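Local coordinates for cell division control protein 45 cdc45 putative (Entamoeba histolytica, PDB 6CC2), which probably acts in DNA replication as the Cdc45 subunit of the Cdc45-MCM-GINS helicase, which unwinds DNA at the replication fork, at residues A[257-262]-A[269-274]; A[261-266]-A[308-313]; A[275-280]-A[332-337]; A[339-344]-A[353-358]. One frame throughout, in Å; residues are numbered along the deposited sequence.

From the N terminus, the chain leaves strand 251-257 and meets contact 1, which closes a short loop onto helix 267-273. Contact 2 starts from the same stretch, sharing L261 and L262, but closes a much longer, mostly helical loop at 308-313. Contact 3 opens right after contact 1 ends and joins helix 275-281 to the chain before strand 338-344. Contacts 2 and 3 cross, because 308-313 lies inside the loop that contact 3 closes. Contact 4 follows in series and sets strand 338-344 on the start of helix 354-364. Q258 of contact 1 bonds to S341 of contact 4. R263 of contact 2 makes a salt bridge, and H264 a weak hydrogen bond, to D356 of contact 4.

Contact 1: A[257-262]-A[269-274]; sequences CQLMLL and DSLFHT
M260 is held by two hydroxyls of 269-274, one on its N-H and one on its carbonyl. T274 OG1 accepts from M260 N at 3.0 Å, with an angle of 162° at the hydrogen. The same oxygen donates to S270 O at 2.7 Å, so it is used in both directions. S270 OG donates to M260 O at 2.7 Å and comes from well above the carbonyl plane, 51° out of it. With chi1 178°, the S270 hydroxyl points opposite its own backbone N, and this carries it across to the turn.

The apolar contacts lie around these bonds. L259 CD2 meets L271 CD1 at 3.8 Å, the two side chains passing at a slant. L259 CD2 also packs on T274 OG1, at 3.6 Å. L262 CD1 rests on S270 CB at 3.8 Å. F321 of helix 315-331 touches both L259 and L262.

Within 269-274, H273 ND1 donates to D269 O at 2.7 Å, almost in the plane of its ring, and this fixes the ring's rotation. Other side chains have partners outside the two segments. The selenomethionine M260 touches H359 and N404. Q258, the centre of an inverse gamma turn, sends NE2 away to S341 OG and L339 O.

The L262 N to L259 O hydrogen bond, 3.3 Å, closes a type II beta turn from L259 to L262. Here that buried turn is docked through its second residue on S270 of the helix that follows it and on T274, in the junction to helix 275-281.

Contact 2: A[261-266]-A[308-313]; sequences LLRHWT and QSYKTM. With EDO (1,2-ethanediol), chain K.
Y310 lays its ring against L262, and the side chain can be followed outward. Y310 CB sits 3.3 Å from L262 O. CG lies opposite the backbone N, chi1 -173°, which swings the ring over to L262. The leucine covers one face of the ring, L262 CD1 meeting Y310 CD1 at 3.7 Å. L262 CG stands 3.8 Å from the ring centre, 4° off the normal, a CH-pi contact. CD2 approaches R263 CA, while CZ meets L262 CD2. The tip, Y310 OH, lies 3.7 Å from C2 of an ethanediol. R263 NH1 donates to O2 of this diol; R263 NE bonds to S351 O, and NH1 and NH2 pair with D256 and D356.

At the root, Y310 N donates to W265 O at 2.9 Å, nearly straight at 175° and in the carbonyl plane. Water 1 donates to R263 O and W265 O and accepts from S309 OG, so it bridges the two loops. Water 2 joins K311 NZ to H264 ND1, and S351 OG is another partner of NZ.

The loops precede helices 267-273 and 315-331. On the latter, K318 makes a cation-pi contact with Y310. F397 of helix 393-417 stacks on H264.

Contact 3: A[275-280]-A[332-337]; sequences REIASK and YHFENL
I277 and F334 form the tight part of this contact. The isoleucine branches split over the phenylalanine: CG2 stands above the ring, 4.2 Å from its centroid and 11° off the normal, a CH-pi contact. I277 CD1 packs on F334 CB, at 3.6 Å, and on the near ring atoms CG and CD1. It also meets L337 CD1 at 4.0 Å. With chi1 50°, the F334 ring is tucked between its own backbone N and carbonyl carbon, and it presents that face to the helix. M325, Y328 and S329 of helix 315-331 pack on F334.

The other side is polar and lies nearer solvent, where H333 is exposed and K280 partly exposed. K280 stretches past the edge of the F334 ring, K280 CD lying 3.9 Å from F334 CB. K280 NZ donates to H333 O at 2.7 Å, in the carbonyl plane. H333 has positive phi and follows helix 315-331. K280 NZ also makes a salt bridge to E276 OE2 at 3.1 Å, one helical turn back.

Apolar packing thus joins the helix to the chain at 332-337, while one ammonium ties E276 to the H333 backbone. The carboxylate would probably offset the lysine charge and favour its protonated form.

Contact 4: A[339-344]-A[353-358]; sequences LPSFFK and SAFDAA
A capping box begins helix 354-364, and S353, the N-cap residue, lies against F343 of strand 338-344. S353 OG accepts from D356 N at 3.1 Å and, weakly, from F355 N. In return S353 N donates to D356 OD2 at 3.0 Å, nearly straight at 173°. The serine's chi1 of 78° turns the hydroxyl in between its N and carbonyl carbon, over the first turn of the helix.

The cap is joined to the strand by A354 N, which donates to F342 O at 2.7 Å, nearly along the C=O axis. The backbones of F343 and S353 form a single bridge here. S353 CB sits over one face of the F343 ring, 3.9 Å from its centroid. F342 CB and A354 CB meet at 4.2 Å. Farther along, the F355 ring turns its edge to S341, with F355 CD2 4.0 Å from S341 OG. The hydroxyl itself is hydrogen-bonded to Q258 and D256.

D356 OD2 has a second partner, a salt bridge from R263. The axes of the two short segments come within 7.8 Å, at 76°. Strand 338-344 is the outer strand of a three-stranded sheet beside 251-257, and helices 199-213 and 219-233 pack on L339 and F342.

Contact 1: A[257-262]-A[269-274]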
# COMPACT_ATOMS: atom_id res chain seq x y z
N CYS A 257 -20.28 -2.58 -1.68
CA CYS A 257 -19.80 -3.96 -1.66
C CYS A 257 -18.35 -3.98 -2.15
O CYS A 257 -18.09 -3.75 -3.34
CB CYS A 257 -20.69 -4.84 -2.53
SG CYS A 257 -20.22 -6.58 -2.50
N GLN A 258 -17.42 -4.23 -1.25
CA GLN A 258 -16.01 -3.90 -1.51
C GLN A 258 -15.29 -5.04 -2.24
O GLN A 258 -14.27 -5.56 -1.80
CB GLN A 258 -15.30 -3.56 -0.21
CG GLN A 258 -15.89 -2.35 0.50
CD GLN A 258 -15.85 -1.11 -0.35
OE1 GLN A 258 -15.16 -1.06 -1.39
NE2 GLN A 258 -16.55 -0.08 0.07
N LEU A 259 -15.84 -5.41 -3.38
CA LEU A 259 -15.11 -6.28 -4.32
C LEU A 259 -14.20 -5.39 -5.17
O LEU A 259 -14.60 -4.30 -5.60
CB LEU A 259 -16.07 -7.06 -5.20
CG LEU A 259 -16.98 -8.06 -4.49
CD1 LEU A 259 -17.92 -8.70 -5.50
CD2 LEU A 259 -16.15 -9.14 -3.78
N MSE A 260 -12.98 -5.85 -5.38
CA MSE A 260 -11.95 -5.03 -6.02
C MSE A 260 -12.34 -4.53 -7.39
O MSE A 260 -12.57 -5.34 -8.33
CB MSE A 260 -10.64 -5.87 -6.14
CG MSE A 260 -9.58 -5.17 -6.96
SE MSE A 260 -7.91 -6.22 -6.97
CE MSE A 260 -8.54 -7.93 -7.50
N LEU A 261 -12.44 -3.21 -7.54
CA LEU A 261 -12.69 -2.54 -8.80
C LEU A 261 -13.95 -3.02 -9.51
O LEU A 261 -14.05 -2.93 -10.73
CB LEU A 261 -11.47 -2.68 -9.73
CG LEU A 261 -10.25 -1.89 -9.28
CD1 LEU A 261 -9.08 -2.15 -10.25
CD2 LEU A 261 -10.53 -0.40 -9.23
N LEU A 262 -14.94 -3.50 -8.75
CA LEU A 262 -16.15 -4.07 -9.33
C LEU A 262 -16.77 -3.17 -10.40
O LEU A 262 -17.08 -3.63 -11.50
CB LEU A 262 -17.15 -4.35 -8.21
CG LEU A 262 -18.52 -4.92 -8.61
CD1 LEU A 262 -18.36 -6.27 -9.28
CD2 LEU A 262 -19.46 -5.01 -7.41
N ASP A 269 -14.94 -11.58 -12.63
CA ASP A 269 -13.53 -11.46 -12.35
C ASP A 269 -13.24 -10.64 -11.10
O ASP A 269 -12.28 -10.92 -10.39
CB ASP A 269 -12.83 -10.88 -13.56
CG ASP A 269 -12.43 -11.96 -14.56
OD1 ASP A 269 -12.02 -13.05 -14.10
OD2 ASP A 269 -12.55 -11.74 -15.77
N SER A 270 -14.08 -9.65 -10.79
CA SER A 270 -13.86 -8.91 -9.55
C SER A 270 -14.00 -9.83 -8.35
O SER A 270 -13.18 -9.83 -7.44
CB SER A 270 -14.84 -7.73 -9.46
OG SER A 270 -14.67 -7.03 -8.24
N LEU A 271 -15.05 -10.65 -8.35
CA LEU A 271 -15.26 -11.57 -7.24
C LEU A 271 -14.12 -12.57 -7.13
O LEU A 271 -13.62 -12.84 -6.03
CB LEU A 271 -16.59 -12.30 -7.40
CG LEU A 271 -16.97 -13.31 -6.33
CD1 LEU A 271 -16.99 -12.69 -4.96
CD2 LEU A 271 -18.33 -13.92 -6.67
N PHE A 272 -13.67 -13.12 -8.25
CA PHE A 272 -12.63 -14.15 -8.22
C PHE A 272 -11.30 -13.60 -7.74
O PHE A 272 -10.50 -14.34 -7.17
CB PHE A 272 -12.48 -14.78 -9.61
CG PHE A 272 -11.67 -16.06 -9.61
CD1 PHE A 272 -12.25 -17.26 -9.28
CD2 PHE A 272 -10.33 -16.03 -9.94
CE1 PHE A 272 -11.52 -18.42 -9.28
CE2 PHE A 272 -9.58 -17.20 -9.94
CZ PHE A 272 -10.18 -18.39 -9.61
N HIS A 273 -11.04 -12.32 -7.93
CA HIS A 273 -9.75 -11.72 -7.59
C HIS A 273 -9.75 -10.91 -6.30
O HIS A 273 -8.72 -10.31 -5.95
CB HIS A 273 -9.27 -10.86 -8.75
CG HIS A 273 -8.94 -11.67 -9.97
ND1 HIS A 273 -9.90 -12.06 -10.88
CD2 HIS A 273 -7.77 -12.19 -10.42
CE1 HIS A 273 -9.34 -12.78 -11.84
NE2 HIS A 273 -8.05 -12.88 -11.57
N THR A 274 -10.86 -10.87 -5.58
CA THR A 274 -10.91 -10.23 -4.26
C THR A 274 -10.41 -11.25 -3.24
O THR A 274 -11.08 -12.24 -2.94
CB THR A 274 -12.32 -9.74 -3.95
OG1 THR A 274 -12.73 -8.79 -4.96
CG2 THR A 274 -12.36 -9.07 -2.59

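Contact 2: A[261-266]-A[308-313]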
# COMPACT_ATOMS: atom_id res chain seq x y z
N LEU A 261 -12.44 -3.21 -7.54
CA LEU A 261 -12.69 -2.54 -8.80
C LEU A 261 -13.95 -3.02 -9.51
O LEU A 261 -14.05 -2.93 -10.73
CB LEU A 261 -11.47 -2.68 -9.73
CG LEU A 261 -10.25 -1.89 -9.28
CD1 LEU A 261 -9.08 -2.15 -10.25
CD2 LEU A 261 -10.53 -0.40 -9.23
N LEU A 262 -14.94 -3.50 -8.75
CA LEU A 262 -16.15 -4.07 -9.33
C LEU A 262 -16.77 -3.17 -10.40
O LEU A 262 -17.08 -3.63 -11.50
CB LEU A 262 -17.15 -4.35 -8.21
CG LEU A 262 -18.52 -4.92 -8.61
CD1 LEU A 262 -18.36 -6.27 -9.28
CD2 LEU A 262 -19.46 -5.01 -7.41
N ARG A 263 -17.00 -1.90 -10.09
CA ARG A 263 -17.65 -1.02 -11.05
C ARG A 263 -16.83 -0.83 -12.32
O ARG A 263 -17.39 -0.45 -13.34
CB ARG A 263 -17.94 0.34 -10.39
CG ARG A 263 -19.11 0.32 -9.44
CD ARG A 263 -19.34 1.71 -8.79
NE ARG A 263 -18.18 2.06 -7.98
CZ ARG A 263 -17.97 1.60 -6.75
NH1 ARG A 263 -18.85 0.81 -6.15
NH2 ARG A 263 -16.87 1.95 -6.10
N HIS A 264 -15.53 -1.11 -12.27
CA HIS A 264 -14.63 -0.90 -13.40
C HIS A 264 -14.16 -2.23 -13.99
O HIS A 264 -13.18 -2.28 -14.75
CB HIS A 264 -13.47 -0.04 -12.92
CG HIS A 264 -13.94 1.12 -12.11
ND1 HIS A 264 -14.62 2.18 -12.67
CD2 HIS A 264 -13.94 1.34 -10.77
CE1 HIS A 264 -14.98 3.02 -11.71
NE2 HIS A 264 -14.61 2.51 -10.55
N TRP A 265 -14.87 -3.29 -13.69
CA TRP A 265 -14.47 -4.64 -14.10
C TRP A 265 -15.74 -5.40 -14.44
O TRP A 265 -16.69 -4.83 -15.02
CB TRP A 265 -13.69 -5.30 -12.97
CG TRP A 265 -12.72 -6.35 -13.36
CD1 TRP A 265 -12.56 -6.93 -14.57
CD2 TRP A 265 -11.70 -6.90 -12.51
NE1 TRP A 265 -11.52 -7.84 -14.53
CE2 TRP A 265 -10.99 -7.85 -13.27
CE3 TRP A 265 -11.34 -6.70 -11.18
CZ2 TRP A 265 -9.93 -8.58 -12.74
CZ3 TRP A 265 -10.30 -7.43 -10.66
CH2 TRP A 265 -9.60 -8.35 -11.44
N THR A 266 -15.76 -6.70 -14.12
CA THR A 266 -16.92 -7.57 -14.28
C THR A 266 -17.19 -8.23 -12.93
O THR A 266 -16.28 -8.41 -12.12
CB THR A 266 -16.72 -8.66 -15.32
OG1 THR A 266 -15.76 -9.63 -14.86
CG2 THR A 266 -16.26 -8.10 -16.67
N GLN A 308 -19.90 -9.85 -18.48
CA GLN A 308 -19.83 -8.56 -19.15
C GLN A 308 -19.50 -7.47 -18.14
O GLN A 308 -19.49 -7.69 -16.93
CB GLN A 308 -21.12 -8.25 -19.88
CG GLN A 308 -22.31 -7.97 -18.99
CD GLN A 308 -23.55 -7.70 -19.82
OE1 GLN A 308 -24.28 -8.62 -20.18
NE2 GLN A 308 -23.79 -6.42 -20.13
N SER A 309 -19.18 -6.28 -18.66
CA SER A 309 -18.87 -5.15 -17.79
C SER A 309 -19.98 -4.95 -16.76
O SER A 309 -21.17 -5.00 -17.09
CB SER A 309 -18.70 -3.89 -18.65
OG SER A 309 -18.94 -2.72 -17.88
N TYR A 310 -19.58 -4.76 -15.50
CA TYR A 310 -20.56 -4.56 -14.44
C TYR A 310 -21.45 -3.36 -14.72
O TYR A 310 -22.64 -3.36 -14.38
CB TYR A 310 -19.83 -4.40 -13.12
CG TYR A 310 -20.75 -4.35 -11.90
CD1 TYR A 310 -21.28 -5.52 -11.38
CD2 TYR A 310 -21.06 -3.16 -11.29
CE1 TYR A 310 -22.09 -5.49 -10.27
CE2 TYR A 310 -21.87 -3.12 -10.18
CZ TYR A 310 -22.39 -4.30 -9.69
OH TYR A 310 -23.22 -4.27 -8.58
N LYS A 311 -20.90 -2.33 -15.38
CA LYS A 311 -21.72 -1.15 -15.67
C LYS A 311 -22.86 -1.46 -16.63
O LYS A 311 -23.89 -0.78 -16.59
CB LYS A 311 -20.85 -0.03 -16.22
CG LYS A 311 -20.03 0.66 -15.13
CD LYS A 311 -19.20 1.82 -15.65
CE LYS A 311 -18.45 2.49 -14.49
NZ LYS A 311 -17.61 3.64 -14.95
N THR A 312 -22.71 -2.46 -17.50
CA THR A 312 -23.78 -2.80 -18.43
C THR A 312 -24.59 -4.02 -17.99
O THR A 312 -25.63 -4.28 -18.58
CB THR A 312 -23.22 -3.02 -19.84
OG1 THR A 312 -22.29 -4.10 -19.83
CG2 THR A 312 -22.53 -1.76 -20.35
N MSE A 313 -24.14 -4.74 -16.97
CA MSE A 313 -24.93 -5.84 -16.41
C MSE A 313 -26.25 -5.27 -15.91
O MSE A 313 -26.30 -4.18 -15.36
CB MSE A 313 -24.17 -6.56 -15.30
CG MSE A 313 -24.78 -7.91 -14.99
SE MSE A 313 -23.81 -8.92 -13.70
CE MSE A 313 -24.26 -7.92 -12.08
C1 EDO K . -21.95 -2.37 -5.51
O1 EDO K . -23.32 -2.03 -5.33
C2 EDO K . -21.39 -1.62 -6.71
O2 EDO K . -21.61 -0.22 -6.55
O HOH W 1 -17.58 -2.15 -15.47
O HOH W 2 -14.92 2.24 -15.46

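Contact 3: A[275-280]-A[332-337]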
# COMPACT_ATOMS: atom_id res chain seq x y z
N ARG A 275 -9.21 -11.00 -2.71
CA ARG A 275 -8.44 -12.06 -2.09
C ARG A 275 -9.11 -12.64 -0.86
O ARG A 275 -9.10 -13.86 -0.67
CB ARG A 275 -7.03 -11.55 -1.77
CG ARG A 275 -6.32 -11.12 -3.01
CD ARG A 275 -4.91 -10.61 -2.77
NE ARG A 275 -4.39 -10.03 -4.00
CZ ARG A 275 -3.20 -9.44 -4.11
NH1 ARG A 275 -2.39 -9.35 -3.06
NH2 ARG A 275 -2.83 -8.93 -5.28
N GLU A 276 -9.61 -11.78 0.03
CA GLU A 276 -10.19 -12.31 1.26
C GLU A 276 -11.45 -13.10 0.98
O GLU A 276 -11.72 -14.12 1.61
CB GLU A 276 -10.49 -11.17 2.25
CG GLU A 276 -11.19 -11.67 3.52
CD GLU A 276 -11.38 -10.58 4.57
OE1 GLU A 276 -10.46 -9.75 4.75
OE2 GLU A 276 -12.45 -10.56 5.22
N ILE A 277 -12.23 -12.64 -0.01
CA ILE A 277 -13.49 -13.32 -0.33
C ILE A 277 -13.22 -14.63 -1.05
O ILE A 277 -13.78 -15.67 -0.70
CB ILE A 277 -14.37 -12.38 -1.18
CG1 ILE A 277 -14.50 -11.03 -0.50
CG2 ILE A 277 -15.71 -12.99 -1.45
CD1 ILE A 277 -15.00 -11.08 0.93
N ALA A 278 -12.32 -14.60 -2.04
CA ALA A 278 -11.97 -15.84 -2.74
C ALA A 278 -11.42 -16.89 -1.78
O ALA A 278 -11.74 -18.09 -1.89
CB ALA A 278 -10.95 -15.54 -3.83
N SER A 279 -10.61 -16.47 -0.81
CA SER A 279 -10.06 -17.41 0.16
C SER A 279 -11.17 -18.05 0.99
O SER A 279 -11.14 -19.25 1.25
CB SER A 279 -9.06 -16.70 1.07
OG SER A 279 -7.94 -16.24 0.33
N LYS A 280 -12.14 -17.26 1.42
CA LYS A 280 -13.21 -17.76 2.26
C LYS A 280 -14.22 -18.60 1.49
O LYS A 280 -14.83 -19.50 2.06
CB LYS A 280 -13.91 -16.60 2.96
CG LYS A 280 -13.05 -15.98 4.04
CD LYS A 280 -13.70 -14.76 4.69
CE LYS A 280 -12.86 -14.28 5.87
NZ LYS A 280 -13.47 -13.11 6.55
N TYR A 332 -20.28 -17.48 5.28
CA TYR A 332 -18.84 -17.62 5.20
C TYR A 332 -18.10 -16.55 5.99
O TYR A 332 -16.87 -16.45 5.88
CB TYR A 332 -18.39 -17.55 3.73
CG TYR A 332 -18.90 -18.69 2.88
CD1 TYR A 332 -18.30 -19.94 2.91
CD2 TYR A 332 -19.98 -18.51 2.02
CE1 TYR A 332 -18.77 -20.99 2.13
CE2 TYR A 332 -20.46 -19.54 1.23
CZ TYR A 332 -19.84 -20.78 1.29
OH TYR A 332 -20.31 -21.81 0.50
N HIS A 333 -18.82 -15.71 6.73
CA HIS A 333 -18.21 -14.72 7.63
C HIS A 333 -17.25 -13.78 6.91
O HIS A 333 -16.07 -13.66 7.25
CB HIS A 333 -17.52 -15.43 8.80
CG HIS A 333 -18.44 -16.33 9.57
ND1 HIS A 333 -18.42 -17.70 9.44
CD2 HIS A 333 -19.41 -16.05 10.47
CE1 HIS A 333 -19.34 -18.23 10.23
NE2 HIS A 333 -19.96 -17.25 10.87
N PHE A 334 -17.77 -13.07 5.91
CA PHE A 334 -17.10 -11.90 5.37
C PHE A 334 -18.07 -10.72 5.36
O PHE A 334 -18.23 -10.02 4.36
CB PHE A 334 -16.46 -12.14 3.99
CG PHE A 334 -17.38 -12.78 2.96
CD1 PHE A 334 -18.24 -12.01 2.21
CD2 PHE A 334 -17.30 -14.14 2.70
CE1 PHE A 334 -19.04 -12.58 1.24
CE2 PHE A 334 -18.09 -14.73 1.73
CZ PHE A 334 -18.97 -13.95 0.99
N GLU A 335 -18.68 -10.45 6.52
CA GLU A 335 -19.61 -9.34 6.63
C GLU A 335 -18.94 -7.99 6.43
O GLU A 335 -19.62 -7.03 6.06
CB GLU A 335 -20.29 -9.36 8.01
CG GLU A 335 -21.11 -10.62 8.30
CD GLU A 335 -20.27 -11.77 8.84
OE1 GLU A 335 -19.02 -11.69 8.81
OE2 GLU A 335 -20.86 -12.77 9.31
N ASN A 336 -17.63 -7.90 6.70
CA ASN A 336 -16.87 -6.68 6.43
C ASN A 336 -16.71 -6.41 4.94
O ASN A 336 -16.04 -5.44 4.56
CB ASN A 336 -15.49 -6.73 7.07
CG ASN A 336 -15.52 -6.42 8.54
OD1 ASN A 336 -16.46 -5.82 9.04
ND2 ASN A 336 -14.47 -6.82 9.25
N LEU A 337 -17.26 -7.26 4.08
CA LEU A 337 -17.29 -6.91 2.66
C LEU A 337 -18.13 -5.66 2.42
O LEU A 337 -17.89 -4.92 1.46
CB LEU A 337 -17.83 -8.07 1.85
CG LEU A 337 -17.89 -7.87 0.34
CD1 LEU A 337 -16.52 -7.61 -0.24
CD2 LEU A 337 -18.53 -9.08 -0.28

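Contact 4: A[339-344]-A[353-358]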
# COMPACT_ATOMS: atom_id res chain seq x y z
N LEU A 339 -18.89 -2.13 3.40
CA LEU A 339 -18.35 -0.97 4.10
C LEU A 339 -18.70 0.27 3.30
O LEU A 339 -18.86 0.20 2.07
CB LEU A 339 -16.82 -1.05 4.23
CG LEU A 339 -16.26 -2.23 5.02
CD1 LEU A 339 -14.73 -2.24 4.85
CD2 LEU A 339 -16.62 -2.15 6.47
N PRO A 340 -18.81 1.43 3.95
CA PRO A 340 -19.03 2.67 3.20
C PRO A 340 -17.86 2.98 2.28
O PRO A 340 -16.70 2.75 2.62
CB PRO A 340 -19.19 3.73 4.30
CG PRO A 340 -18.44 3.17 5.47
CD PRO A 340 -18.68 1.67 5.40
N SER A 341 -18.18 3.47 1.10
CA SER A 341 -17.22 3.98 0.13
C SER A 341 -17.37 5.50 0.04
O SER A 341 -18.49 6.03 0.08
CB SER A 341 -17.45 3.38 -1.26
OG SER A 341 -16.91 2.09 -1.38
N PHE A 342 -16.24 6.18 -0.10
CA PHE A 342 -16.18 7.64 -0.30
C PHE A 342 -15.98 7.90 -1.79
O PHE A 342 -15.09 7.32 -2.41
CB PHE A 342 -15.03 8.21 0.55
CG PHE A 342 -15.00 9.69 0.62
CD1 PHE A 342 -14.46 10.43 -0.41
CD2 PHE A 342 -15.53 10.36 1.72
CE1 PHE A 342 -14.45 11.83 -0.36
CE2 PHE A 342 -15.54 11.73 1.78
CZ PHE A 342 -14.98 12.47 0.74
N PHE A 343 -16.82 8.77 -2.36
CA PHE A 343 -16.83 9.01 -3.79
C PHE A 343 -16.57 10.48 -4.09
O PHE A 343 -16.96 11.37 -3.34
CB PHE A 343 -18.18 8.64 -4.43
CG PHE A 343 -18.45 7.17 -4.52
CD1 PHE A 343 -18.99 6.48 -3.44
CD2 PHE A 343 -18.23 6.47 -5.70
CE1 PHE A 343 -19.26 5.12 -3.53
CE2 PHE A 343 -18.50 5.13 -5.80
CZ PHE A 343 -19.03 4.44 -4.72
N LYS A 344 -15.90 10.74 -5.22
CA LYS A 344 -15.80 12.09 -5.76
C LYS A 344 -16.34 12.07 -7.19
O LYS A 344 -16.03 11.16 -7.96
CB LYS A 344 -14.35 12.58 -5.74
CG LYS A 344 -14.17 13.96 -6.39
CD LYS A 344 -12.71 14.37 -6.40
CE LYS A 344 -12.51 15.61 -7.29
NZ LYS A 344 -13.30 16.76 -6.82
N SER A 353 -14.78 5.38 -6.46
CA SER A 353 -14.63 5.52 -5.01
C SER A 353 -13.16 5.69 -4.64
O SER A 353 -12.24 5.47 -5.44
CB SER A 353 -15.20 4.31 -4.29
OG SER A 353 -14.27 3.25 -4.39
N ALA A 354 -12.93 6.06 -3.38
CA ALA A 354 -11.57 6.18 -2.88
C ALA A 354 -10.88 4.83 -2.82
O ALA A 354 -9.65 4.79 -2.88
CB ALA A 354 -11.57 6.87 -1.51
N PHE A 355 -11.63 3.71 -2.73
CA PHE A 355 -11.00 2.41 -2.85
C PHE A 355 -10.54 2.16 -4.28
O PHE A 355 -9.43 1.67 -4.51
CB PHE A 355 -11.96 1.30 -2.43
CG PHE A 355 -12.03 1.08 -0.94
CD1 PHE A 355 -10.90 0.71 -0.24
CD2 PHE A 355 -13.20 1.23 -0.27
CE1 PHE A 355 -10.96 0.48 1.12
CE2 PHE A 355 -13.27 0.99 1.09
CZ PHE A 355 -12.15 0.63 1.78
N ASP A 356 -11.40 2.50 -5.26
CA ASP A 356 -11.01 2.34 -6.66
C ASP A 356 -9.74 3.14 -6.94
O ASP A 356 -8.81 2.66 -7.59
CB ASP A 356 -12.11 2.82 -7.60
CG ASP A 356 -13.40 2.04 -7.47
OD1 ASP A 356 -13.38 0.83 -7.19
OD2 ASP A 356 -14.49 2.70 -7.67
N ALA A 357 -9.73 4.40 -6.48
CA ALA A 357 -8.59 5.26 -6.72
C ALA A 357 -7.33 4.75 -6.02
O ALA A 357 -6.23 4.82 -6.59
CB ALA A 357 -8.92 6.67 -6.25
N ALA A 358 -7.47 4.26 -4.77
CA ALA A 358 -6.31 3.69 -4.09
C ALA A 358 -5.77 2.46 -4.82
O ALA A 358 -4.54 2.26 -4.92
CB ALA A 358 -6.65 3.38 -2.65